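Local coordinates for xylosidase (PDB 6XN2), which probably hydrolyses xylose-containing oligosaccharides such as xylotriose as a family 43 glycoside hydrolase, at residues G186-G191 against H205-G210; L270-G275 against F292-V297. All blocks are in the same frame, centred on the assembly; numbering follows the deposited sequence.

Contact 1: G186-G191 against H205-G210; sequences GGIWGG and HQEPVG
Glu207 reaches from the 205-210 loop to Ile188 and Trp189, and its carboxylate is the part that does the touching. On the packed side Ile188, which is buried, lays its CD1 methyl 3.8 Å from Glu207 OE1, the two side chains crossing at about a right angle. The glutamate extends fully to get there, CG anti to the backbone N (chi1 -171°) and the chain straight beyond it. On the looser, more exposed side stands the indole of Trp189: Glu207 OE1 lies at its edge, near the ring plane and 3.4 Å from Trp189 NE1, with carboxylate and ring only 25° from coplanar. Two waters fill out this side. One accepts from Trp189 NE1 at 3.0 Å and donates to Glu207 OE2; the other accepts from the backbone N of Trp189 and donates to Glu207 OE1 at 2.8 Å. The indole is held further by an edge-to-face contact with Phe256, and lies about 7 Å from a bound xylose unit. With both carboxylate oxygens receiving a water hydrogen, Glu207 is probably ionised, and the two loops are joined chiefly through solvent bridges, backed by one methyl contact.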
ATOM      1  N   GLY A 186       7.441   3.730  -3.031  1.00 26.23           N
ATOM      2  CA  GLY A 186       7.367   4.414  -4.303  1.00 23.95           C
ATOM      3  C   GLY A 186       5.967   4.713  -4.789  1.00 27.52           C
ATOM      4  O   GLY A 186       5.023   3.961  -4.568  1.00 26.67           O
ATOM      5  N   GLY A 187       5.842   5.840  -5.465  1.00 25.10           N
ATOM      6  CA  GLY A 187       4.614   6.197  -6.143  1.00 28.62           C
ATOM      7  C   GLY A 187       4.969   7.302  -7.109  1.00 30.36           C
ATOM      8  O   GLY A 187       5.668   8.237  -6.728  1.00 27.44           O
ATOM      9  N   ILE A 188       4.509   7.203  -8.340  1.00 24.67           N
ATOM     10  CA  ILE A 188       4.760   8.233  -9.312  1.00 28.30           C
ATOM     11  C   ILE A 188       3.724   9.351  -9.240  1.00 26.71           C
ATOM     12  O   ILE A 188       2.957   9.386  -8.309  1.00 26.39           O
ATOM     13  CB  ILE A 188       4.957   7.697 -10.739  1.00 27.72           C
ATOM     14  CG1 ILE A 188       3.709   6.998 -11.237  1.00 25.82           C
ATOM     15  CG2 ILE A 188       6.171   6.793 -10.801  1.00 26.80           C
ATOM     16  CD1 ILE A 188       3.795   6.600 -12.670  1.00 27.88           C
ATOM     17  N   TRP A 189       3.725  10.236 -10.239  1.00 25.72           N
ATOM     18  CA  TRP A 189       2.855  11.422 -10.215  1.00 24.88           C
ATOM     19  C   TRP A 189       3.034  12.160  -8.895  1.00 26.44           C
ATOM     20  O   TRP A 189       4.150  12.554  -8.551  1.00 27.38           O
ATOM     21  CB  TRP A 189       1.381  11.055 -10.430  1.00 28.11           C
ATOM     22  CG  TRP A 189       1.066  10.571 -11.823  1.00 27.10           C
ATOM     23  CD1 TRP A 189       1.943  10.051 -12.734  1.00 29.04           C
ATOM     24  CD2 TRP A 189      -0.221  10.569 -12.461  1.00 31.20           C
ATOM     25  NE1 TRP A 189       1.279   9.719 -13.897  1.00 28.92           N
ATOM     26  CE2 TRP A 189      -0.049  10.023 -13.750  1.00 28.96           C
ATOM     27  CE3 TRP A 189      -1.500  10.974 -12.064  1.00 32.23           C
ATOM     28  CZ2 TRP A 189      -1.110   9.885 -14.646  1.00 29.47           C
ATOM     29  CZ3 TRP A 189      -2.549  10.825 -12.949  1.00 28.38           C
ATOM     30  CH2 TRP A 189      -2.348  10.287 -14.225  1.00 27.89           C
ATOM     31  N   GLY A 190       1.970  12.339  -8.137  1.00 27.05           N
ATOM     32  CA  GLY A 190       2.031  13.022  -6.871  1.00 26.97           C
ATOM     33  C   GLY A 190       2.940  12.427  -5.822  1.00 28.31           C
ATOM     34  O   GLY A 190       3.328  13.054  -4.898  1.00 23.81           O
ATOM     35  N   GLY A 191       3.300  11.198  -6.023  1.00 26.23           N
ATOM     36  CA  GLY A 191       4.153  10.534  -5.090  1.00 28.35           C
ATOM     37  C   GLY A 191       5.600  10.888  -5.201  1.00 29.38           C
ATOM     38  O   GLY A 191       6.298  10.309  -4.396  1.00 28.24           O
ATOM     39  N   HIS A 205      14.629  15.372 -13.229  1.00 29.45           N
ATOM     40  CA  HIS A 205      14.233  13.971 -13.340  1.00 30.32           C
ATOM     41  C   HIS A 205      12.727  13.885 -13.588  1.00 29.30           C
ATOM     42  O   HIS A 205      11.934  14.322 -12.761  1.00 27.29           O
ATOM     43  CB  HIS A 205      14.583  13.188 -12.071  1.00 28.10           C
ATOM     44  CG  HIS A 205      16.001  12.703 -12.005  1.00 28.33           C
ATOM     45  ND1 HIS A 205      16.851  12.716 -13.087  1.00 32.80           N
ATOM     46  CD2 HIS A 205      16.709  12.179 -10.974  1.00 30.20           C
ATOM     47  CE1 HIS A 205      18.029  12.228 -12.726  1.00 28.49           C
ATOM     48  NE2 HIS A 205      17.967  11.895 -11.451  1.00 29.71           N
ATOM     49  N   GLN A 206      12.311  13.325 -14.689  1.00 31.60           N
ATOM     50  CA  GLN A 206      10.893  13.164 -14.936  1.00 32.66           C
ATOM     51  C   GLN A 206      10.554  11.727 -15.190  1.00 31.62           C
ATOM     52  O   GLN A 206      11.415  10.923 -15.303  1.00 31.45           O
ATOM     53  CB  GLN A 206      10.419  14.031 -16.080  1.00 34.78           C
ATOM     54  CG  GLN A 206      10.734  15.487 -15.904  1.00 40.73           C
ATOM     55  CD  GLN A 206       9.982  16.166 -14.787  1.00 51.27           C
ATOM     56  OE1 GLN A 206       9.035  15.645 -14.249  1.00 53.17           O
ATOM     57  NE2 GLN A 206      10.430  17.344 -14.429  1.00 53.48           N
ATOM     58  N   GLU A 207       9.271  11.424 -15.256  1.00 29.09           N
ATOM     59  CA  GLU A 207       8.792  10.091 -15.512  1.00 27.22           C
ATOM     60  C   GLU A 207       9.218   9.695 -16.887  1.00 31.48           C
ATOM     61  O   GLU A 207       9.119  10.455 -17.778  1.00 28.55           O
ATOM     62  CB  GLU A 207       7.274  10.082 -15.468  1.00 29.66           C
ATOM     63  CG  GLU A 207       6.642   8.732 -15.502  1.00 32.42           C
ATOM     64  CD  GLU A 207       5.137   8.769 -15.588  1.00 33.61           C
ATOM     65  OE1 GLU A 207       4.510   9.535 -14.895  1.00 26.96           O
ATOM     66  OE2 GLU A 207       4.603   8.005 -16.362  1.00 33.49           O
ATOM     67  N   PRO A 208       9.662   8.466 -17.060  1.00 28.53           N
ATOM     68  CA  PRO A 208      10.077   8.012 -18.371  1.00 29.34           C
ATOM     69  C   PRO A 208       8.901   7.834 -19.328  1.00 31.68           C
ATOM     70  O   PRO A 208       7.807   7.637 -18.894  1.00 30.59           O
ATOM     71  CB  PRO A 208      10.727   6.678 -18.082  1.00 31.41           C
ATOM     72  CG  PRO A 208      10.230   6.278 -16.771  1.00 30.57           C
ATOM     73  CD  PRO A 208       9.959   7.491 -16.016  1.00 31.32           C
ATOM     74  N   VAL A 209       9.158   7.886 -20.618  1.00 27.91           N
ATOM     75  CA  VAL A 209       8.112   7.743 -21.610  1.00 32.49           C
ATOM     76  C   VAL A 209       8.443   6.770 -22.700  1.00 29.70           C
ATOM     77  O   VAL A 209       9.563   6.403 -22.869  1.00 27.36           O
ATOM     78  CB  VAL A 209       7.805   9.087 -22.311  1.00 34.77           C
ATOM     79  CG1 VAL A 209       7.275  10.096 -21.332  1.00 29.79           C
ATOM     80  CG2 VAL A 209       9.028   9.630 -22.994  1.00 32.77           C
ATOM     81  N   GLY A 210       7.412   6.329 -23.403  1.00 31.47           N
ATOM     82  CA  GLY A 210       7.599   5.477 -24.562  1.00 27.66           C
ATOM     83  C   GLY A 210       8.243   4.149 -24.243  1.00 27.84           C
ATOM     84  O   GLY A 210       7.774   3.432 -23.359  1.00 29.16           O
TER
HETATM   85  O   HOH W   1       1.793   7.794 -16.104  1.00 25.92           O
HETATM   86  O   HOH W   2       5.268  10.835 -12.578  1.00 29.41           O

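Contact 2: L270-G275 against F292-V297; sequences LSYSTG and FTYQGV
Leu270 and Phe292 bury the most surface here, and they meet as aliphatic chain on aromatic face. The CB of Leu270 stands over one face of the Phe292 ring, 3.6 Å from its centroid and 17° off the normal, a close CH-pi contact displaced slightly toward the CD2-CE2 rim; its distance to Phe292 CD2 is 3.5 Å. With CG anti to the backbone N (chi1 169°), the leucine runs on across the same ring, so that Leu270 CD2 comes within 3.9 Å of Phe292 CD1. Leucine and ring both rest on Val236 of strand 234-239, and Leu270 also touches Val261 of strand 257-264, which makes this the apolar end of the contact.

Tyr272, two residues further along its strand, supplies the other meeting point. Its CG lies between the backbone N and the carbonyl carbon (chi1 54°), and the phenol projects until Tyr272 OH sits in the plane of the Tyr294 ring, at the edge, 3.7 Å from Tyr294 CD1. The hydroxyl is satisfied by the backbone carbonyl of Arg253, and the side chain of that arginine makes a cation-pi contact with Tyr294; one arginine thus serves both tyrosines. The Tyr294 ring also has the backbone N of Gly296 3.6 Å above one face.

Strands 267-273 and 292-299 lie on either side of strand 280-285, so the side chains reach past the strand between them. Strand 292-299 is interrupted by a classic beta bulge, Gln295 and Gly296 both facing Tyr282 of strand 280-285. Four successive antiparallel strands, from 257-264 to 292-299, form the up-and-down meander of a blade in the five-bladed beta-propeller of family 43 glycoside hydrolases.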
ATOM      1  N   LEU A 270       4.691  -9.639  -5.712  1.00 27.56           N
ATOM      2  CA  LEU A 270       4.640  -8.184  -5.681  1.00 26.84           C
ATOM      3  C   LEU A 270       3.337  -7.723  -6.306  1.00 28.67           C
ATOM      4  O   LEU A 270       3.069  -8.040  -7.457  1.00 27.36           O
ATOM      5  CB  LEU A 270       5.822  -7.573  -6.441  1.00 26.90           C
ATOM      6  CG  LEU A 270       5.709  -6.069  -6.687  1.00 25.94           C
ATOM      7  CD1 LEU A 270       5.835  -5.341  -5.355  1.00 27.06           C
ATOM      8  CD2 LEU A 270       6.767  -5.600  -7.670  1.00 26.10           C
ATOM      9  N   SER A 271       2.525  -6.983  -5.557  1.00 28.22           N
ATOM     10  CA  SER A 271       1.297  -6.425  -6.113  1.00 26.76           C
ATOM     11  C   SER A 271       1.291  -4.911  -5.918  1.00 28.13           C
ATOM     12  O   SER A 271       1.964  -4.390  -5.027  1.00 25.84           O
ATOM     13  CB  SER A 271       0.055  -7.085  -5.491  1.00 26.62           C
ATOM     14  OG  SER A 271       0.116  -7.132  -4.069  1.00 27.21           O
ATOM     15  N   TYR A 272       0.584  -4.220  -6.792  1.00 26.61           N
ATOM     16  CA  TYR A 272       0.600  -2.793  -6.835  1.00 29.73           C
ATOM     17  C   TYR A 272      -0.507  -2.163  -7.654  1.00 28.63           C
ATOM     18  O   TYR A 272      -1.132  -2.802  -8.416  1.00 29.60           O
ATOM     19  CB  TYR A 272       1.898  -2.375  -7.519  1.00 27.73           C
ATOM     20  CG  TYR A 272       2.104  -3.001  -8.862  1.00 25.95           C
ATOM     21  CD1 TYR A 272       1.632  -2.405 -10.001  1.00 27.51           C
ATOM     22  CD2 TYR A 272       2.753  -4.170  -8.990  1.00 26.11           C
ATOM     23  CE1 TYR A 272       1.799  -2.961 -11.217  1.00 25.98           C
ATOM     24  CE2 TYR A 272       2.932  -4.742 -10.206  1.00 29.74           C
ATOM     25  CZ  TYR A 272       2.449  -4.125 -11.328  1.00 29.34           C
ATOM     26  OH  TYR A 272       2.626  -4.685 -12.528  1.00 27.78           O
ATOM     27  N   SER A 273      -0.676  -0.874  -7.510  1.00 26.47           N
ATOM     28  CA  SER A 273      -1.665  -0.141  -8.242  1.00 25.42           C
ATOM     29  C   SER A 273      -1.084   0.354  -9.553  1.00 29.12           C
ATOM     30  O   SER A 273       0.051   0.672  -9.604  1.00 28.83           O
ATOM     31  CB  SER A 273      -2.115   1.019  -7.420  1.00 26.45           C
ATOM     32  OG  SER A 273      -2.751   1.982  -8.186  1.00 30.34           O
ATOM     33  N   THR A 274      -1.885   0.382 -10.593  1.00 25.01           N
ATOM     34  CA  THR A 274      -1.465   0.869 -11.890  1.00 26.20           C
ATOM     35  C   THR A 274      -1.900   2.289 -12.140  1.00 27.79           C
ATOM     36  O   THR A 274      -1.725   2.831 -13.181  1.00 30.22           O
ATOM     37  CB  THR A 274      -1.963   0.026 -13.034  1.00 27.40           C
ATOM     38  OG1 THR A 274      -3.369   0.072 -13.059  1.00 28.81           O
ATOM     39  CG2 THR A 274      -1.482  -1.368 -12.914  1.00 28.73           C
ATOM     40  N   GLY A 275      -2.475   2.881 -11.143  1.00 26.37           N
ATOM     41  CA  GLY A 275      -2.857   4.280 -11.207  1.00 23.97           C
ATOM     42  C   GLY A 275      -3.933   4.643 -12.216  1.00 29.39           C
ATOM     43  O   GLY A 275      -5.131   4.491 -11.939  1.00 28.43           O
ATOM     44  N   PHE A 292      10.561  -9.278 -10.760  1.00 28.53           N
ATOM     45  CA  PHE A 292       9.233  -9.875 -10.696  1.00 27.75           C
ATOM     46  C   PHE A 292       8.609  -9.977 -12.078  1.00 32.14           C
ATOM     47  O   PHE A 292       8.535  -8.985 -12.800  1.00 32.54           O
ATOM     48  CB  PHE A 292       8.315  -9.050  -9.789  1.00 28.21           C
ATOM     49  CG  PHE A 292       8.666  -9.131  -8.333  1.00 29.58           C
ATOM     50  CD1 PHE A 292       9.626  -8.293  -7.790  1.00 28.96           C
ATOM     51  CD2 PHE A 292       8.031 -10.047  -7.504  1.00 29.38           C
ATOM     52  CE1 PHE A 292       9.952  -8.376  -6.442  1.00 29.00           C
ATOM     53  CE2 PHE A 292       8.354 -10.134  -6.165  1.00 28.52           C
ATOM     54  CZ  PHE A 292       9.312  -9.298  -5.632  1.00 29.01           C
ATOM     55  N   THR A 293       8.120 -11.161 -12.415  1.00 29.85           N
ATOM     56  CA  THR A 293       7.448 -11.337 -13.724  1.00 31.59           C
ATOM     57  C   THR A 293       5.944 -11.091 -13.595  1.00 32.70           C
ATOM     58  O   THR A 293       5.309 -11.760 -12.835  1.00 29.33           O
ATOM     59  CB  THR A 293       7.671 -12.721 -14.319  1.00 36.94           C
ATOM     60  OG1 THR A 293       9.067 -12.926 -14.482  1.00 35.38           O
ATOM     61  CG2 THR A 293       6.984 -12.869 -15.651  1.00 36.22           C
ATOM     62  N   TYR A 294       5.431 -10.163 -14.379  1.00 29.72           N
ATOM     63  CA  TYR A 294       4.022  -9.827 -14.392  1.00 33.09           C
ATOM     64  C   TYR A 294       3.145 -11.029 -14.576  1.00 31.82           C
ATOM     65  O   TYR A 294       3.400 -11.837 -15.407  1.00 31.56           O
ATOM     66  CB  TYR A 294       3.716  -8.846 -15.518  1.00 29.18           C
ATOM     67  CG  TYR A 294       2.259  -8.455 -15.623  1.00 31.21           C
ATOM     68  CD1 TYR A 294       1.748  -7.462 -14.867  1.00 29.71           C
ATOM     69  CD2 TYR A 294       1.420  -9.106 -16.460  1.00 31.47           C
ATOM     70  CE1 TYR A 294       0.445  -7.102 -14.949  1.00 32.04           C
ATOM     71  CE2 TYR A 294       0.110  -8.768 -16.539  1.00 31.25           C
ATOM     72  CZ  TYR A 294      -0.369  -7.756 -15.780  1.00 33.80           C
ATOM     73  OH  TYR A 294      -1.655  -7.406 -15.855  1.00 32.80           O
ATOM     74  N   GLN A 295       2.098 -11.128 -13.783  1.00 29.98           N
ATOM     75  CA  GLN A 295       1.171 -12.246 -13.884  1.00 29.38           C
ATOM     76  C   GLN A 295      -0.189 -11.797 -14.409  1.00 31.66           C
ATOM     77  O   GLN A 295      -0.672 -12.326 -15.401  1.00 30.63           O
ATOM     78  CB  GLN A 295       1.014 -12.938 -12.533  1.00 31.07           C
ATOM     79  CG  GLN A 295       2.294 -13.573 -12.008  1.00 33.21           C
ATOM     80  CD  GLN A 295       2.830 -14.646 -12.932  1.00 35.88           C
ATOM     81  OE1 GLN A 295       2.102 -15.551 -13.338  1.00 39.76           O
ATOM     82  NE2 GLN A 295       4.111 -14.551 -13.274  1.00 37.02           N
ATOM     83  N   GLY A 296      -0.805 -10.813 -13.759  1.00 32.48           N
ATOM     84  CA  GLY A 296      -2.107 -10.341 -14.196  1.00 33.81           C
ATOM     85  C   GLY A 296      -2.756  -9.347 -13.255  1.00 34.37           C
ATOM     86  O   GLY A 296      -2.092  -8.791 -12.374  1.00 27.47           O
ATOM     87  N   VAL A 297      -4.047  -9.124 -13.411  1.00 30.05           N
ATOM     88  CA  VAL A 297      -4.820  -8.214 -12.612  1.00 29.74           C
ATOM     89  C   VAL A 297      -5.392  -8.927 -11.414  1.00 35.50           C
ATOM     90  O   VAL A 297      -5.992  -9.941 -11.529  1.00 30.99           O
ATOM     91  CB  VAL A 297      -5.978  -7.629 -13.420  1.00 33.98           C
ATOM     92  CG1 VAL A 297      -6.838  -6.743 -12.591  1.00 34.66           C
ATOM     93  CG2 VAL A 297      -5.488  -6.892 -14.631  1.00 35.20           C
TER

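Contact 2 belongs to the interior and contact 1 to a loop region nearer the surface: their centres lie 13 and 17 Å from the centre of the chain. They follow one another along the sequence and share no strand, yet their nearest atoms are about 6 Å apart. Phe256 relates them, since it packs on Ile188 and Trp189 of contact 1 and bonds by its backbone to Ser273 of strand 267-273. The chemistry follows the setting. In 186-191 with 205-210 a carboxylate and ordered waters bridge loops, whereas in 270-275 with 292-297 aliphatic and aromatic groups join two strands of one sheet, with the hydroxyl of Tyr272 paired to the backbone carbonyl of Arg253.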